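Local coordinates for protein lipase (Streptomyces rimosus, PDB 5MAL) that hydrolyses triacylglycerols and other esters, including long-chain acyl-CoA thioesters, as a secreted, multifunctional lipase of the SGNH (GDSL) family, at residues G25-L37 with G44-R56. Sequence-based numbering, arbitrary orientation.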
loop_
_atom_site.group_PDB
_atom_site.type_symbol
_atom_site.label_atom_id
_atom_site.label_comp_id
_atom_site.label_asym_id
_atom_site.label_seq_id
_atom_site.Cartn_x
_atom_site.Cartn_y
_atom_site.Cartn_z
ATOM N N GLY A 25 14.866 4.960 -9.839
ATOM C CA GLY A 25 15.402 3.634 -10.069
ATOM C C GLY A 25 14.357 2.561 -9.855
ATOM O O GLY A 25 13.199 2.696 -10.258
ATOM N N SER A 26 14.754 1.502 -9.171
ATOM C CA SER A 26 13.877 0.365 -8.980
ATOM C C SER A 26 12.719 0.684 -8.032
ATOM O O SER A 26 11.825 -0.136 -7.850
ATOM C CB SER A 26 14.669 -0.821 -8.448
ATOM O OG SER A 26 15.130 -0.568 -7.141
ATOM N N CYS A 27 12.736 1.868 -7.427
ATOM C CA CYS A 27 11.653 2.255 -6.528
ATOM C C CYS A 27 10.338 2.392 -7.279
ATOM O O CYS A 27 9.276 2.224 -6.692
ATOM C CB CYS A 27 11.988 3.561 -5.808
ATOM S SG CYS A 27 13.176 3.344 -4.488
ATOM N N LYS A 28 10.422 2.693 -8.579
ATOM C CA LYS A 28 9.256 2.798 -9.435
ATOM C C LYS A 28 8.255 3.792 -8.856
ATOM O O LYS A 28 7.103 3.466 -8.623
ATOM C CB LYS A 28 8.606 1.424 -9.628
ATOM C CG LYS A 28 9.288 0.542 -10.663
ATOM C CD LYS A 28 9.032 1.043 -12.069
ATOM C CE LYS A 28 9.590 0.068 -13.098
ATOM N NZ LYS A 28 9.548 0.642 -14.472
ATOM N N ARG A 29 8.718 5.005 -8.596
ATOM C CA ARG A 29 7.828 6.061 -8.143
ATOM C C ARG A 29 7.114 6.715 -9.312
ATOM O O ARG A 29 7.702 7.467 -10.089
ATOM C CB ARG A 29 8.591 7.100 -7.331
ATOM C CG ARG A 29 8.943 6.562 -5.940
ATOM C CD ARG A 29 9.547 7.635 -5.045
ATOM N NE ARG A 29 10.932 7.957 -5.377
ATOM C CZ ARG A 29 12.008 7.392 -4.829
ATOM N NH1 ARG A 29 11.883 6.439 -3.926
ATOM N NH2 ARG A 29 13.226 7.787 -5.204
ATOM N N SER A 30 5.825 6.426 -9.396
ATOM C CA SER A 30 4.980 6.891 -10.473
ATOM C C SER A 30 4.504 8.315 -10.268
ATOM O O SER A 30 4.138 8.686 -9.156
ATOM C CB SER A 30 3.773 5.967 -10.586
ATOM O OG SER A 30 2.772 6.568 -11.376
ATOM N N THR A 31 4.472 9.109 -11.335
ATOM C CA THR A 31 3.882 10.439 -11.240
ATOM C C THR A 31 2.361 10.355 -11.146
ATOM O O THR A 31 1.689 11.357 -10.867
ATOM C CB THR A 31 4.278 11.336 -12.435
ATOM O OG1 THR A 31 3.688 10.829 -13.632
ATOM C CG2 THR A 31 5.770 11.363 -12.591
ATOM N N LYS A 32 1.818 9.161 -11.371
ATOM C CA LYS A 32 0.384 8.951 -11.232
ATOM C C LYS A 32 0.053 8.206 -9.943
ATOM O O LYS A 32 -1.086 7.797 -9.729
ATOM C CB LYS A 32 -0.168 8.192 -12.433
ATOM C CG LYS A 32 -0.009 8.962 -13.733
ATOM C CD LYS A 32 -0.727 8.289 -14.884
ATOM C CE LYS A 32 -0.385 8.973 -16.199
ATOM N NZ LYS A 32 -0.946 10.344 -16.274
ATOM N N SER A 33 1.054 8.036 -9.090
ATOM C CA SER A 33 0.840 7.496 -7.745
ATOM C C SER A 33 0.064 8.484 -6.887
ATOM O O SER A 33 0.090 9.691 -7.154
ATOM C CB SER A 33 2.179 7.210 -7.077
ATOM O OG SER A 33 2.855 8.434 -6.848
ATOM N N TYR A 34 -0.601 8.019 -5.829
ATOM C CA TYR A 34 -1.397 8.998 -5.090
ATOM C C TYR A 34 -0.505 10.087 -4.454
ATOM O O TYR A 34 -0.908 11.235 -4.420
ATOM C CB TYR A 34 -2.302 8.330 -4.037
ATOM C CG TYR A 34 -1.582 7.744 -2.860
ATOM C CD1 TYR A 34 -1.277 8.531 -1.747
ATOM C CD2 TYR A 34 -1.236 6.400 -2.837
ATOM C CE1 TYR A 34 -0.612 7.998 -0.672
ATOM C CE2 TYR A 34 -0.578 5.853 -1.759
ATOM C CZ TYR A 34 -0.265 6.665 -0.681
ATOM O OH TYR A 34 0.392 6.160 0.403
ATOM N N PRO A 35 0.729 9.752 -3.991
ATOM C CA PRO A 35 1.476 10.891 -3.452
ATOM C C PRO A 35 1.857 11.914 -4.504
ATOM O O PRO A 35 1.779 13.104 -4.235
ATOM C CB PRO A 35 2.738 10.237 -2.872
ATOM C CG PRO A 35 2.310 8.854 -2.537
ATOM C CD PRO A 35 1.441 8.488 -3.711
ATOM N N ALA A 36 2.261 11.460 -5.681
ATOM C CA ALA A 36 2.634 12.393 -6.735
ATOM C C ALA A 36 1.417 13.207 -7.182
ATOM O O ALA A 36 1.517 14.409 -7.426
ATOM C CB ALA A 36 3.239 11.654 -7.903
ATOM N N LEU A 37 0.263 12.557 -7.284
ATOM C CA LEU A 37 -0.963 13.271 -7.624
ATOM C C LEU A 37 -1.329 14.302 -6.559
ATOM O O LEU A 37 -1.789 15.411 -6.868
ATOM C CB LEU A 37 -2.120 12.297 -7.811
ATOM C CG LEU A 37 -2.022 11.356 -9.014
ATOM C CD1 LEU A 37 -3.207 10.406 -8.996
ATOM C CD2 LEU A 37 -1.980 12.137 -10.317
ATOM N N GLY A 44 2.650 24.301 -4.032
ATOM C CA GLY A 44 3.758 24.617 -3.150
ATOM C C GLY A 44 4.236 23.454 -2.303
ATOM O O GLY A 44 4.977 23.647 -1.346
ATOM N N THR A 45 3.822 22.244 -2.659
ATOM C CA THR A 45 4.254 21.061 -1.931
ATOM C C THR A 45 5.739 20.813 -2.110
ATOM O O THR A 45 6.214 20.605 -3.223
ATOM C CB THR A 45 3.497 19.799 -2.380
ATOM O OG1 THR A 45 2.092 20.003 -2.198
ATOM C CG2 THR A 45 3.928 18.607 -1.539
ATOM N N ARG A 46 6.472 20.854 -1.009
ATOM C CA ARG A 46 7.842 20.375 -1.010
ATOM C C ARG A 46 7.736 18.869 -0.834
ATOM O O ARG A 46 7.513 18.368 0.264
ATOM C CB ARG A 46 8.665 21.026 0.099
ATOM C CG ARG A 46 10.122 21.236 -0.258
ATOM C CD ARG A 46 10.821 22.081 0.794
ATOM N NE ARG A 46 9.938 23.120 1.319
ATOM C CZ ARG A 46 10.330 24.096 2.132
ATOM N NH1 ARG A 46 11.598 24.170 2.517
ATOM N NH2 ARG A 46 9.455 24.999 2.557
ATOM N N PHE A 47 7.874 18.165 -1.946
ATOM C CA PHE A 47 7.482 16.771 -2.048
ATOM C C PHE A 47 8.676 15.823 -1.977
ATOM O O PHE A 47 9.415 15.645 -2.943
ATOM C CB PHE A 47 6.704 16.593 -3.352
ATOM C CG PHE A 47 6.234 15.197 -3.619
ATOM C CD1 PHE A 47 5.672 14.417 -2.617
ATOM C CD2 PHE A 47 6.316 14.680 -4.900
ATOM C CE1 PHE A 47 5.226 13.131 -2.902
ATOM C CE2 PHE A 47 5.868 13.403 -5.180
ATOM C CZ PHE A 47 5.323 12.637 -4.182
ATOM N N ASN A 48 8.855 15.200 -0.824
ATOM C CA ASN A 48 9.908 14.214 -0.669
ATOM C C ASN A 48 9.347 12.801 -0.763
ATOM O O ASN A 48 8.752 12.282 0.182
ATOM C CB ASN A 48 10.653 14.428 0.649
ATOM C CG ASN A 48 11.738 15.491 0.527
ATOM O OD1 ASN A 48 12.740 15.298 -0.167
ATOM N ND2 ASN A 48 11.536 16.611 1.182
ATOM N N PHE A 49 9.558 12.195 -1.925
ATOM C CA PHE A 49 8.913 10.944 -2.268
ATOM C C PHE A 49 9.929 9.834 -2.154
ATOM O O PHE A 49 10.766 9.680 -3.046
ATOM C CB PHE A 49 8.357 11.064 -3.689
ATOM C CG PHE A 49 7.361 10.005 -4.079
ATOM C CD1 PHE A 49 6.823 9.122 -3.149
ATOM C CD2 PHE A 49 6.895 9.965 -5.390
ATOM C CE1 PHE A 49 5.873 8.162 -3.535
ATOM C CE2 PHE A 49 5.938 9.033 -5.785
ATOM C CZ PHE A 49 5.422 8.131 -4.855
ATOM N N THR A 50 9.871 9.078 -1.063
ATOM C CA THR A 50 10.883 8.059 -0.811
ATOM C C THR A 50 10.298 6.644 -0.810
ATOM O O THR A 50 11.017 5.667 -0.624
ATOM C CB THR A 50 11.610 8.310 0.525
ATOM O OG1 THR A 50 10.658 8.343 1.592
ATOM C CG2 THR A 50 12.352 9.630 0.471
ATOM N N ALA A 51 8.991 6.536 -1.016
ATOM C CA ALA A 51 8.357 5.232 -1.150
ATOM C C ALA A 51 9.076 4.419 -2.217
ATOM O O ALA A 51 9.621 4.978 -3.168
ATOM C CB ALA A 51 6.870 5.389 -1.503
ATOM N N CYS A 52 9.070 3.105 -2.076
ATOM C CA CYS A 52 9.906 2.298 -2.943
ATOM C C CYS A 52 9.338 0.909 -3.119
ATOM O O CYS A 52 9.007 0.234 -2.156
ATOM C CB CYS A 52 11.330 2.230 -2.377
ATOM S SG CYS A 52 12.581 1.662 -3.556
ATOM N N SER A 53 9.207 0.492 -4.367
ATOM C CA SER A 53 8.741 -0.854 -4.647
ATOM C C SER A 53 9.584 -1.866 -3.884
ATOM O O SER A 53 10.814 -1.754 -3.841
ATOM C CB SER A 53 8.806 -1.140 -6.147
ATOM O OG SER A 53 8.418 -2.480 -6.399
ATOM N N GLY A 54 8.924 -2.829 -3.260
ATOM C CA GLY A 54 9.624 -3.890 -2.563
ATOM C C GLY A 54 9.908 -3.592 -1.107
ATOM O O GLY A 54 10.348 -4.479 -0.372
ATOM N N ALA A 55 9.658 -2.351 -0.690
ATOM C CA ALA A 55 9.993 -1.929 0.664
ATOM C C ALA A 55 9.285 -2.714 1.750
ATOM O O ALA A 55 8.071 -2.938 1.712
ATOM C CB ALA A 55 9.708 -0.449 0.855
ATOM N N ARG A 56 10.080 -3.124 2.733
ATOM C CA ARG A 56 9.577 -3.627 3.995
ATOM C C ARG A 56 9.739 -2.519 5.008
ATOM O O ARG A 56 10.399 -1.518 4.719
ATOM C CB ARG A 56 10.353 -4.862 4.464
ATOM C CG ARG A 56 10.055 -6.156 3.728
ATOM C CD ARG A 56 10.990 -7.266 4.224
ATOM N NE ARG A 56 10.505 -8.600 3.874
ATOM C CZ ARG A 56 10.518 -9.108 2.642
ATOM N NH1 ARG A 56 10.989 -8.393 1.623
ATOM N NH2 ARG A 56 10.052 -10.334 2.426
HETATM O O HOH W 1 13.384 -1.277 -5.324
HETATM O O HOH W 2 13.669 5.678 -1.230
#
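Phe49 slots its ring between Arg29 and Pro35, both of segment 25-37: the aliphatic CD of Arg29 lies over one side, 3.5 Å from the ring centroid in a CH-pi contact, and CB of Pro35 covers the opposite side, nearer the rim. With CG anti to the backbone N (chi1 -165°), the ring reaches from the edge strand 46-49 toward the start of helix 34-40. Two positions back on the same side of the strand, Phe47 sets its CZ 3.8 Å from Pro35 CB and rests its far end on the backbone joining Pro35 to Ala36. The compact Pro35 and Ala36 suit a helix turn that must lie close to two large rings, and Pro35 also packs on Tyr4 and Ala6 of the neighbouring strand 3-8.

Polar atoms border this core. Ser33, the helix N-cap, places OG 3.3 Å from Phe49 CZ; that hydroxyl donates to Ser30 O and accepts from Ala36 N, so a polar atom beside an aromatic ring is satisfied. Beyond Phe49 the Arg29 chain bends at chi3 (-75°), and NH1 gives a 2.8 Å bond to Ala51 O, which lies near the guanidinium plane though the donor stands above the carbonyl plane. A water accepts a weak bond from Arg29 NH1 and donates to Thr50 O.

At the end nearer the active site the Cys27–Cys52 disulfide (chi3 -85°) joins the 3-10 turn at Cys27 to the loop at Cys52, and Ser53 N donates to Cys27 O at 2.9 Å. Another water joins Ser53 O to Ser26. The side chain of Ser53 lies about 4 Å from that of the nucleophile Ser10, so the disulfide and its adjoining backbone bond anchor a loop bordering the active site, while the aromatic packing fixes helix to sheet in this SGNH-hydrolase fold.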